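Long-range contact in folylpolyglutamate synthase protein FOLC (Mycobacterium tuberculosis, PDB 2VOS), which probably adds glutamate to dihydropteroate and, repeatedly, to tetrahydrofolate, spending ATP to build folylpolyglutamates: residues D229-M242 with S249-F263. Residues are numbered along the deposited sequence; the frame is centred on the assembly and turned at random.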
ATOM      1  N   ASP A 229     -10.495 -23.593 -10.143  1.00 55.53           N
ATOM      2  CA  ASP A 229      -9.167 -23.497  -9.540  1.00 53.82           C
ATOM      3  C   ASP A 229      -8.806 -22.039  -9.232  1.00 51.35           C
ATOM      4  O   ASP A 229      -9.271 -21.107  -9.894  1.00 49.18           O
ATOM      5  CB  ASP A 229      -8.076 -24.073 -10.444  1.00 54.88           C
ATOM      6  CG  ASP A 229      -8.057 -25.608 -10.462  1.00 59.99           C
ATOM      7  OD1 ASP A 229      -8.238 -26.252  -9.386  1.00 64.27           O
ATOM      8  OD2 ASP A 229      -7.810 -26.165 -11.557  1.00 62.46           O
ATOM      9  N   THR A 230      -7.955 -21.871  -8.223  1.00 49.31           N
ATOM     10  CA  THR A 230      -7.467 -20.550  -7.835  1.00 47.66           C
ATOM     11  C   THR A 230      -6.733 -19.954  -9.024  1.00 46.19           C
ATOM     12  O   THR A 230      -6.171 -20.690  -9.850  1.00 46.45           O
ATOM     13  CB  THR A 230      -6.540 -20.650  -6.599  1.00 47.58           C
ATOM     14  OG1 THR A 230      -7.316 -21.085  -5.470  1.00 50.89           O
ATOM     15  CG2 THR A 230      -5.886 -19.276  -6.242  1.00 44.43           C
ATOM     16  N   VAL A 231      -6.763 -18.637  -9.155  1.00 44.93           N
ATOM     17  CA  VAL A 231      -5.984 -17.989 -10.205  1.00 42.91           C
ATOM     18  C   VAL A 231      -4.951 -17.128  -9.521  1.00 42.16           C
ATOM     19  O   VAL A 231      -5.336 -16.322  -8.685  1.00 43.26           O
ATOM     20  CB  VAL A 231      -6.867 -17.059 -11.061  1.00 43.30           C
ATOM     21  CG1 VAL A 231      -6.048 -16.394 -12.106  1.00 41.33           C
ATOM     22  CG2 VAL A 231      -7.990 -17.818 -11.711  1.00 44.18           C
ATOM     23  N   ALA A 232      -3.675 -17.270  -9.889  1.00 39.77           N
ATOM     24  CA  ALA A 232      -2.610 -16.406  -9.422  1.00 40.03           C
ATOM     25  C   ALA A 232      -2.313 -15.403 -10.542  1.00 39.31           C
ATOM     26  O   ALA A 232      -2.010 -15.778 -11.697  1.00 38.79           O
ATOM     27  CB  ALA A 232      -1.327 -17.221  -9.110  1.00 39.84           C
ATOM     28  N   VAL A 233      -2.421 -14.133 -10.215  1.00 38.98           N
ATOM     29  CA  VAL A 233      -2.173 -13.069 -11.178  1.00 39.22           C
ATOM     30  C   VAL A 233      -0.903 -12.325 -10.758  1.00 38.35           C
ATOM     31  O   VAL A 233      -0.852 -11.738  -9.697  1.00 40.18           O
ATOM     32  CB  VAL A 233      -3.348 -12.069 -11.205  1.00 39.07           C
ATOM     33  CG1 VAL A 233      -3.174 -11.083 -12.357  1.00 37.80           C
ATOM     34  CG2 VAL A 233      -4.662 -12.844 -11.384  1.00 40.34           C
ATOM     35  N   ILE A 234       0.115 -12.348 -11.597  1.00 38.70           N
ATOM     36  CA  ILE A 234       1.415 -11.970 -11.133  1.00 38.53           C
ATOM     37  C   ILE A 234       1.976 -10.780 -11.905  1.00 38.82           C
ATOM     38  O   ILE A 234       2.008 -10.786 -13.152  1.00 39.08           O
ATOM     39  CB  ILE A 234       2.355 -13.179 -11.300  1.00 37.63           C
ATOM     40  CG1 ILE A 234       1.829 -14.335 -10.451  1.00 37.35           C
ATOM     41  CG2 ILE A 234       3.713 -12.829 -10.743  1.00 36.05           C
ATOM     42  CD1 ILE A 234       2.617 -15.684 -10.674  1.00 39.51           C
ATOM     43  N   GLY A 235       2.414  -9.755 -11.180  1.00 38.43           N
ATOM     44  CA  GLY A 235       3.026  -8.599 -11.820  1.00 39.64           C
ATOM     45  C   GLY A 235       4.464  -8.922 -12.263  1.00 40.42           C
ATOM     46  O   GLY A 235       4.913 -10.076 -12.189  1.00 40.94           O
ATOM     47  N   ARG A 236       5.205  -7.894 -12.675  1.00 41.93           N
ATOM     48  CA  ARG A 236       6.600  -8.060 -13.147  1.00 44.80           C
ATOM     49  C   ARG A 236       7.497  -8.524 -12.016  1.00 43.72           C
ATOM     50  O   ARG A 236       7.458  -7.925 -10.962  1.00 42.81           O
ATOM     51  CB  ARG A 236       7.117  -6.692 -13.630  1.00 45.39           C
ATOM     52  CG  ARG A 236       6.884  -6.483 -15.104  1.00 49.86           C
ATOM     53  CD  ARG A 236       7.088  -5.029 -15.594  1.00 55.17           C
ATOM     54  NE  ARG A 236       6.820  -5.004 -17.044  1.00 59.82           N
ATOM     55  CZ  ARG A 236       7.284  -4.098 -17.915  1.00 59.23           C
ATOM     56  NH1 ARG A 236       8.041  -3.089 -17.488  1.00 58.97           N
ATOM     57  NH2 ARG A 236       6.973  -4.193 -19.210  1.00 56.45           N
ATOM     58  N   GLN A 237       8.336  -9.555 -12.215  1.00 44.42           N
ATOM     59  CA  GLN A 237       9.170 -10.076 -11.124  1.00 42.91           C
ATOM     60  C   GLN A 237      10.551 -10.344 -11.679  1.00 45.20           C
ATOM     61  O   GLN A 237      10.704 -10.473 -12.892  1.00 44.18           O
ATOM     62  CB  GLN A 237       8.615 -11.401 -10.600  1.00 42.88           C
ATOM     63  CG  GLN A 237       7.148 -11.401 -10.154  1.00 40.37           C
ATOM     64  CD  GLN A 237       6.913 -10.510  -8.943  1.00 43.90           C
ATOM     65  OE1 GLN A 237       7.869 -10.062  -8.270  1.00 43.00           O
ATOM     66  NE2 GLN A 237       5.646 -10.248  -8.649  1.00 39.82           N
ATOM     67  N   VAL A 238      11.569 -10.455 -10.829  1.00 45.77           N
ATOM     68  CA  VAL A 238      12.868 -10.986 -11.311  1.00 44.93           C
ATOM     69  C   VAL A 238      12.789 -12.496 -11.458  1.00 45.78           C
ATOM     70  O   VAL A 238      11.952 -13.140 -10.820  1.00 45.15           O
ATOM     71  CB  VAL A 238      14.051 -10.582 -10.404  1.00 45.62           C
ATOM     72  CG1 VAL A 238      14.192  -9.059 -10.340  1.00 45.23           C
ATOM     73  CG2 VAL A 238      13.888 -11.147  -9.032  1.00 45.57           C
ATOM     74  N   PRO A 239      13.649 -13.088 -12.338  1.00 46.63           N
ATOM     75  CA  PRO A 239      13.550 -14.522 -12.629  1.00 46.61           C
ATOM     76  C   PRO A 239      13.482 -15.437 -11.417  1.00 46.79           C
ATOM     77  O   PRO A 239      12.631 -16.349 -11.387  1.00 46.85           O
ATOM     78  CB  PRO A 239      14.823 -14.802 -13.425  1.00 47.98           C
ATOM     79  CG  PRO A 239      15.018 -13.485 -14.210  1.00 48.35           C
ATOM     80  CD  PRO A 239      14.616 -12.409 -13.225  1.00 46.00           C
ATOM     81  N   LYS A 240      14.344 -15.229 -10.419  1.00 46.25           N
ATOM     82  CA  LYS A 240      14.311 -16.165  -9.306  1.00 45.48           C
ATOM     83  C   LYS A 240      13.021 -16.112  -8.511  1.00 44.83           C
ATOM     84  O   LYS A 240      12.588 -17.138  -7.947  1.00 44.51           O
ATOM     85  CB  LYS A 240      15.555 -16.052  -8.395  1.00 46.97           C
ATOM     86  N   VAL A 241      12.418 -14.920  -8.442  1.00 43.60           N
ATOM     87  CA  VAL A 241      11.099 -14.749  -7.849  1.00 43.13           C
ATOM     88  C   VAL A 241      10.049 -15.460  -8.688  1.00 42.70           C
ATOM     89  O   VAL A 241       9.324 -16.316  -8.165  1.00 42.19           O
ATOM     90  CB  VAL A 241      10.761 -13.262  -7.648  1.00 43.31           C
ATOM     91  CG1 VAL A 241       9.300 -13.044  -7.286  1.00 41.66           C
ATOM     92  CG2 VAL A 241      11.683 -12.689  -6.533  1.00 44.14           C
HETATM   93  N   MSE A 242       9.994 -15.176  -9.995  1.00 42.24           N
HETATM   94  CA  MSE A 242       8.999 -15.852 -10.837  1.00 42.89           C
HETATM   95  C   MSE A 242       9.053 -17.396 -10.691  1.00 43.71           C
HETATM   96  O   MSE A 242       8.034 -18.061 -10.494  1.00 43.17           O
HETATM   97  CB  MSE A 242       9.147 -15.423 -12.306  1.00 44.10           C
HETATM   98  CG  MSE A 242       8.076 -16.010 -13.237  1.00 45.25           C
HETATM   99 SE   MSE A 242       6.266 -15.373 -12.649  1.00 50.32          SE
HETATM  100  CE  MSE A 242       6.466 -13.546 -13.300  1.00 44.34           C
ATOM    101  N   SER A 249       2.476 -22.040  -7.519  1.00 47.98           N
ATOM    102  CA  SER A 249       1.184 -22.025  -8.199  1.00 47.71           C
ATOM    103  C   SER A 249       0.877 -23.446  -8.688  1.00 48.01           C
ATOM    104  O   SER A 249      -0.293 -23.860  -8.761  1.00 47.56           O
ATOM    105  CB  SER A 249       1.200 -21.050  -9.388  1.00 48.61           C
ATOM    106  OG  SER A 249       1.390 -19.693  -8.983  1.00 50.44           O
ATOM    107  N   VAL A 250       1.927 -24.162  -9.083  1.00 47.70           N
ATOM    108  CA  VAL A 250       1.783 -25.588  -9.450  1.00 49.31           C
ATOM    109  C   VAL A 250       1.355 -26.407  -8.213  1.00 49.62           C
ATOM    110  O   VAL A 250       0.438 -27.230  -8.276  1.00 49.14           O
ATOM    111  CB  VAL A 250       3.101 -26.168 -10.036  1.00 48.81           C
ATOM    112  CG1 VAL A 250       3.029 -27.699 -10.160  1.00 49.34           C
ATOM    113  CG2 VAL A 250       3.448 -25.528 -11.364  1.00 48.63           C
ATOM    114  N   ARG A 251       1.993 -26.164  -7.068  1.00 50.63           N
ATOM    115  CA  ARG A 251       1.576 -26.898  -5.853  1.00 51.04           C
ATOM    116  C   ARG A 251       0.128 -26.614  -5.458  1.00 51.75           C
ATOM    117  O   ARG A 251      -0.550 -27.531  -4.979  1.00 51.70           O
ATOM    118  CB  ARG A 251       2.537 -26.706  -4.669  1.00 51.65           C
ATOM    119  N   ALA A 252      -0.369 -25.380  -5.705  1.00 51.64           N
ATOM    120  CA  ALA A 252      -1.766 -25.012  -5.394  1.00 51.93           C
ATOM    121  C   ALA A 252      -2.790 -25.342  -6.490  1.00 52.41           C
ATOM    122  O   ALA A 252      -3.994 -24.981  -6.372  1.00 52.75           O
ATOM    123  CB  ALA A 252      -1.879 -23.474  -5.004  1.00 52.65           C
ATOM    124  N   ASP A 253      -2.340 -26.000  -7.565  1.00 52.31           N
ATOM    125  CA  ASP A 253      -3.214 -26.194  -8.728  1.00 52.26           C
ATOM    126  C   ASP A 253      -3.738 -24.879  -9.308  1.00 51.73           C
ATOM    127  O   ASP A 253      -4.884 -24.807  -9.775  1.00 52.41           O
ATOM    128  CB  ASP A 253      -4.431 -26.976  -8.286  1.00 53.55           C
ATOM    129  CG  ASP A 253      -4.466 -28.338  -8.862  1.00 55.66           C
ATOM    130  OD1 ASP A 253      -4.253 -29.311  -8.096  1.00 63.86           O
ATOM    131  OD2 ASP A 253      -4.692 -28.417 -10.092  1.00 62.16           O
ATOM    132  N   ALA A 254      -2.941 -23.824  -9.247  1.00 49.30           N
ATOM    133  CA  ALA A 254      -3.471 -22.518  -9.621  1.00 48.65           C
ATOM    134  C   ALA A 254      -3.241 -22.233 -11.109  1.00 47.82           C
ATOM    135  O   ALA A 254      -2.181 -22.551 -11.618  1.00 47.27           O
ATOM    136  CB  ALA A 254      -2.816 -21.423  -8.715  1.00 47.80           C
ATOM    137  N   SER A 255      -4.226 -21.644 -11.800  1.00 47.49           N
ATOM    138  CA  SER A 255      -4.002 -21.076 -13.137  1.00 47.93           C
ATOM    139  C   SER A 255      -3.184 -19.805 -12.990  1.00 46.83           C
ATOM    140  O   SER A 255      -3.420 -19.049 -12.050  1.00 48.08           O
ATOM    141  CB  SER A 255      -5.321 -20.668 -13.762  1.00 48.15           C
ATOM    142  OG  SER A 255      -6.170 -21.780 -13.876  1.00 55.70           O
ATOM    143  N   VAL A 256      -2.281 -19.523 -13.912  1.00 44.17           N
ATOM    144  CA  VAL A 256      -1.444 -18.376 -13.758  1.00 43.53           C
ATOM    145  C   VAL A 256      -1.614 -17.388 -14.902  1.00 42.54           C
ATOM    146  O   VAL A 256      -1.694 -17.794 -16.050  1.00 42.22           O
ATOM    147  CB  VAL A 256       0.023 -18.786 -13.685  1.00 44.92           C
ATOM    148  CG1 VAL A 256       0.876 -17.537 -13.710  1.00 45.37           C
ATOM    149  CG2 VAL A 256       0.304 -19.621 -12.391  1.00 46.02           C
ATOM    150  N   ALA A 257      -1.669 -16.095 -14.584  1.00 40.90           N
ATOM    151  CA  ALA A 257      -1.647 -15.033 -15.589  1.00 40.09           C
ATOM    152  C   ALA A 257      -0.469 -14.145 -15.200  1.00 40.23           C
ATOM    153  O   ALA A 257      -0.401 -13.670 -14.049  1.00 38.97           O
ATOM    154  CB  ALA A 257      -2.973 -14.229 -15.509  1.00 39.44           C
ATOM    155  N   ARG A 258       0.419 -13.853 -16.145  1.00 39.57           N
ATOM    156  CA  ARG A 258       1.646 -13.132 -15.780  1.00 39.95           C
ATOM    157  C   ARG A 258       1.762 -11.871 -16.585  1.00 40.45           C
ATOM    158  O   ARG A 258       1.576 -11.926 -17.808  1.00 39.65           O
ATOM    159  CB  ARG A 258       2.882 -13.977 -16.117  1.00 39.58           C
ATOM    160  CG  ARG A 258       2.982 -15.232 -15.306  1.00 42.88           C
ATOM    161  CD  ARG A 258       3.903 -16.270 -16.023  1.00 49.12           C
ATOM    162  NE  ARG A 258       3.286 -16.687 -17.277  1.00 50.38           N
ATOM    163  CZ  ARG A 258       3.923 -17.322 -18.261  1.00 54.88           C
ATOM    164  NH1 ARG A 258       5.220 -17.626 -18.141  1.00 52.70           N
ATOM    165  NH2 ARG A 258       3.258 -17.660 -19.364  1.00 52.97           N
ATOM    166  N   GLU A 259       2.163 -10.763 -15.950  1.00 39.58           N
ATOM    167  CA  GLU A 259       2.365  -9.540 -16.741  1.00 40.55           C
ATOM    168  C   GLU A 259       3.346  -9.794 -17.804  1.00 41.63           C
ATOM    169  O   GLU A 259       4.302 -10.558 -17.607  1.00 40.38           O
ATOM    170  CB  GLU A 259       2.742  -8.298 -15.904  1.00 41.60           C
ATOM    171  CG  GLU A 259       2.697  -7.024 -16.770  1.00 41.48           C
ATOM    172  CD  GLU A 259       2.930  -5.774 -15.933  1.00 47.07           C
ATOM    173  OE1 GLU A 259       3.046  -5.968 -14.704  1.00 43.90           O
ATOM    174  OE2 GLU A 259       2.996  -4.640 -16.487  1.00 43.78           O
ATOM    175  N   ASP A 260       3.068  -9.233 -18.984  1.00 43.12           N
ATOM    176  CA  ASP A 260       3.916  -9.383 -20.183  1.00 43.93           C
ATOM    177  C   ASP A 260       3.817 -10.729 -20.841  1.00 44.94           C
ATOM    178  O   ASP A 260       4.551 -11.005 -21.789  1.00 45.37           O
ATOM    179  CB  ASP A 260       5.391  -9.039 -19.911  1.00 44.95           C
ATOM    180  CG  ASP A 260       5.573  -7.575 -19.462  1.00 47.18           C
ATOM    181  OD1 ASP A 260       4.905  -6.700 -19.989  1.00 46.43           O
ATOM    182  OD2 ASP A 260       6.325  -7.289 -18.523  1.00 52.40           O
ATOM    183  N   SER A 261       2.958 -11.603 -20.337  1.00 45.12           N
ATOM    184  CA  SER A 261       2.623 -12.831 -21.094  1.00 44.80           C
ATOM    185  C   SER A 261       1.110 -12.925 -21.361  1.00 44.73           C
ATOM    186  O   SER A 261       0.696 -13.127 -22.495  1.00 45.50           O
ATOM    187  CB  SER A 261       3.027 -14.093 -20.353  1.00 45.43           C
ATOM    188  OG  SER A 261       4.421 -14.268 -20.321  1.00 46.34           O
ATOM    189  N   GLU A 262       0.304 -12.831 -20.300  1.00 43.45           N
ATOM    190  CA  GLU A 262      -1.136 -12.967 -20.421  1.00 42.79           C
ATOM    191  C   GLU A 262      -1.795 -11.608 -20.452  1.00 41.83           C
ATOM    192  O   GLU A 262      -2.911 -11.508 -20.883  1.00 42.84           O
ATOM    193  CB  GLU A 262      -1.723 -13.800 -19.254  1.00 42.88           C
ATOM    194  CG  GLU A 262      -1.530 -15.335 -19.363  1.00 41.68           C
ATOM    195  CD  GLU A 262      -0.066 -15.768 -19.250  1.00 45.10           C
ATOM    196  OE1 GLU A 262       0.572 -15.435 -18.239  1.00 45.14           O
ATOM    197  OE2 GLU A 262       0.466 -16.425 -20.189  1.00 45.23           O
ATOM    198  N   PHE A 263      -1.103 -10.566 -20.001  1.00 40.81           N
ATOM    199  CA  PHE A 263      -1.617  -9.181 -20.017  1.00 39.65           C
ATOM    200  C   PHE A 263      -0.434  -8.201 -19.990  1.00 40.48           C
ATOM    201  O   PHE A 263       0.687  -8.591 -19.610  1.00 41.22           O
ATOM    202  CB  PHE A 263      -2.563  -8.918 -18.824  1.00 39.75           C
ATOM    203  CG  PHE A 263      -1.929  -9.155 -17.480  1.00 38.29           C
ATOM    204  CD1 PHE A 263      -1.931 -10.449 -16.899  1.00 38.42           C
ATOM    205  CD2 PHE A 263      -1.379  -8.122 -16.775  1.00 39.85           C
ATOM    206  CE1 PHE A 263      -1.353 -10.671 -15.611  1.00 35.87           C
ATOM    207  CE2 PHE A 263      -0.760  -8.341 -15.481  1.00 36.39           C
ATOM    208  CZ  PHE A 263      -0.749  -9.596 -14.928  1.00 36.20           C
TER
HETATM  209  O   HOH W   1      -9.369 -21.381 -12.598  1.00 49.54           O
HETATM  210  O   HOH W   2      -6.911 -24.379  -7.149  1.00 49.54           O
HETATM  211  O   HOH W   3       5.236 -11.286 -14.871  1.00 40.01           O
HETATM  212  O   HOH W   4       3.907  -5.180 -12.406  1.00 37.18           O
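The guanidinium group of Arg236 meets the carboxylate of Asp260 at its edge, the two planes turned 51° apart. Arg236 NE donates to the syn lone pair of Asp260 OD2 at 2.8 Å, that oxygen lying tilted out of the guanidinium plane. Arg236 NH2 adds a weak but nearly straight bond to Asp260 OD1 (3.3 Å), which lies in that plane. Glu259 approaches differently: its OE2 sits well out of the guanidinium plane, 3.9 Å from Arg236 NE, so the pair is a long salt bridge through charge alone. With CG anti to the backbone N (chi1 -170°) and the chain extended, Glu259 OE1 accepts from a water that in turn accepts from Arg236 N, while OE2 bonds to His300. Two acids beside one arginine would probably be costly without that cation to offset their charge. The Phe263 ring carries Glu259 CA over one face; its CZ and CE1 meet Val233 CG1 obliquely, each at 3.8 Å, and helix 296-312 packs against the same side chain.

These groups lie at the C-terminal ends of strands 231-234 and 255-258, which are joined right-handedly through helix 239-251 in a beta-alpha-beta crossover of the P-loop-type Mur ligase middle domain. Strand 255-258 is an outermost strand of the sheet. Five backbone bonds run from Ser255 N to Thr230 O through to Glu259 N to Ile234 O (2.8 Å).

Toward the helix, small Ala232 fits beneath the helix end, its CB 3.7 Å from Ser249 OG, which is itself satisfied by Leu245 O. Branched Ile234 reaches further, CD1 touching Val256 CG1 at 4.0 Å, as suits the apolar layer under Leu245 and Leu246. At the other end of the strands, one water accepts from Thr230 N and lies within hydrogen-bonding distance of both Ala252 O and Asp229 OD1, close to the Schellman turn at Asp253.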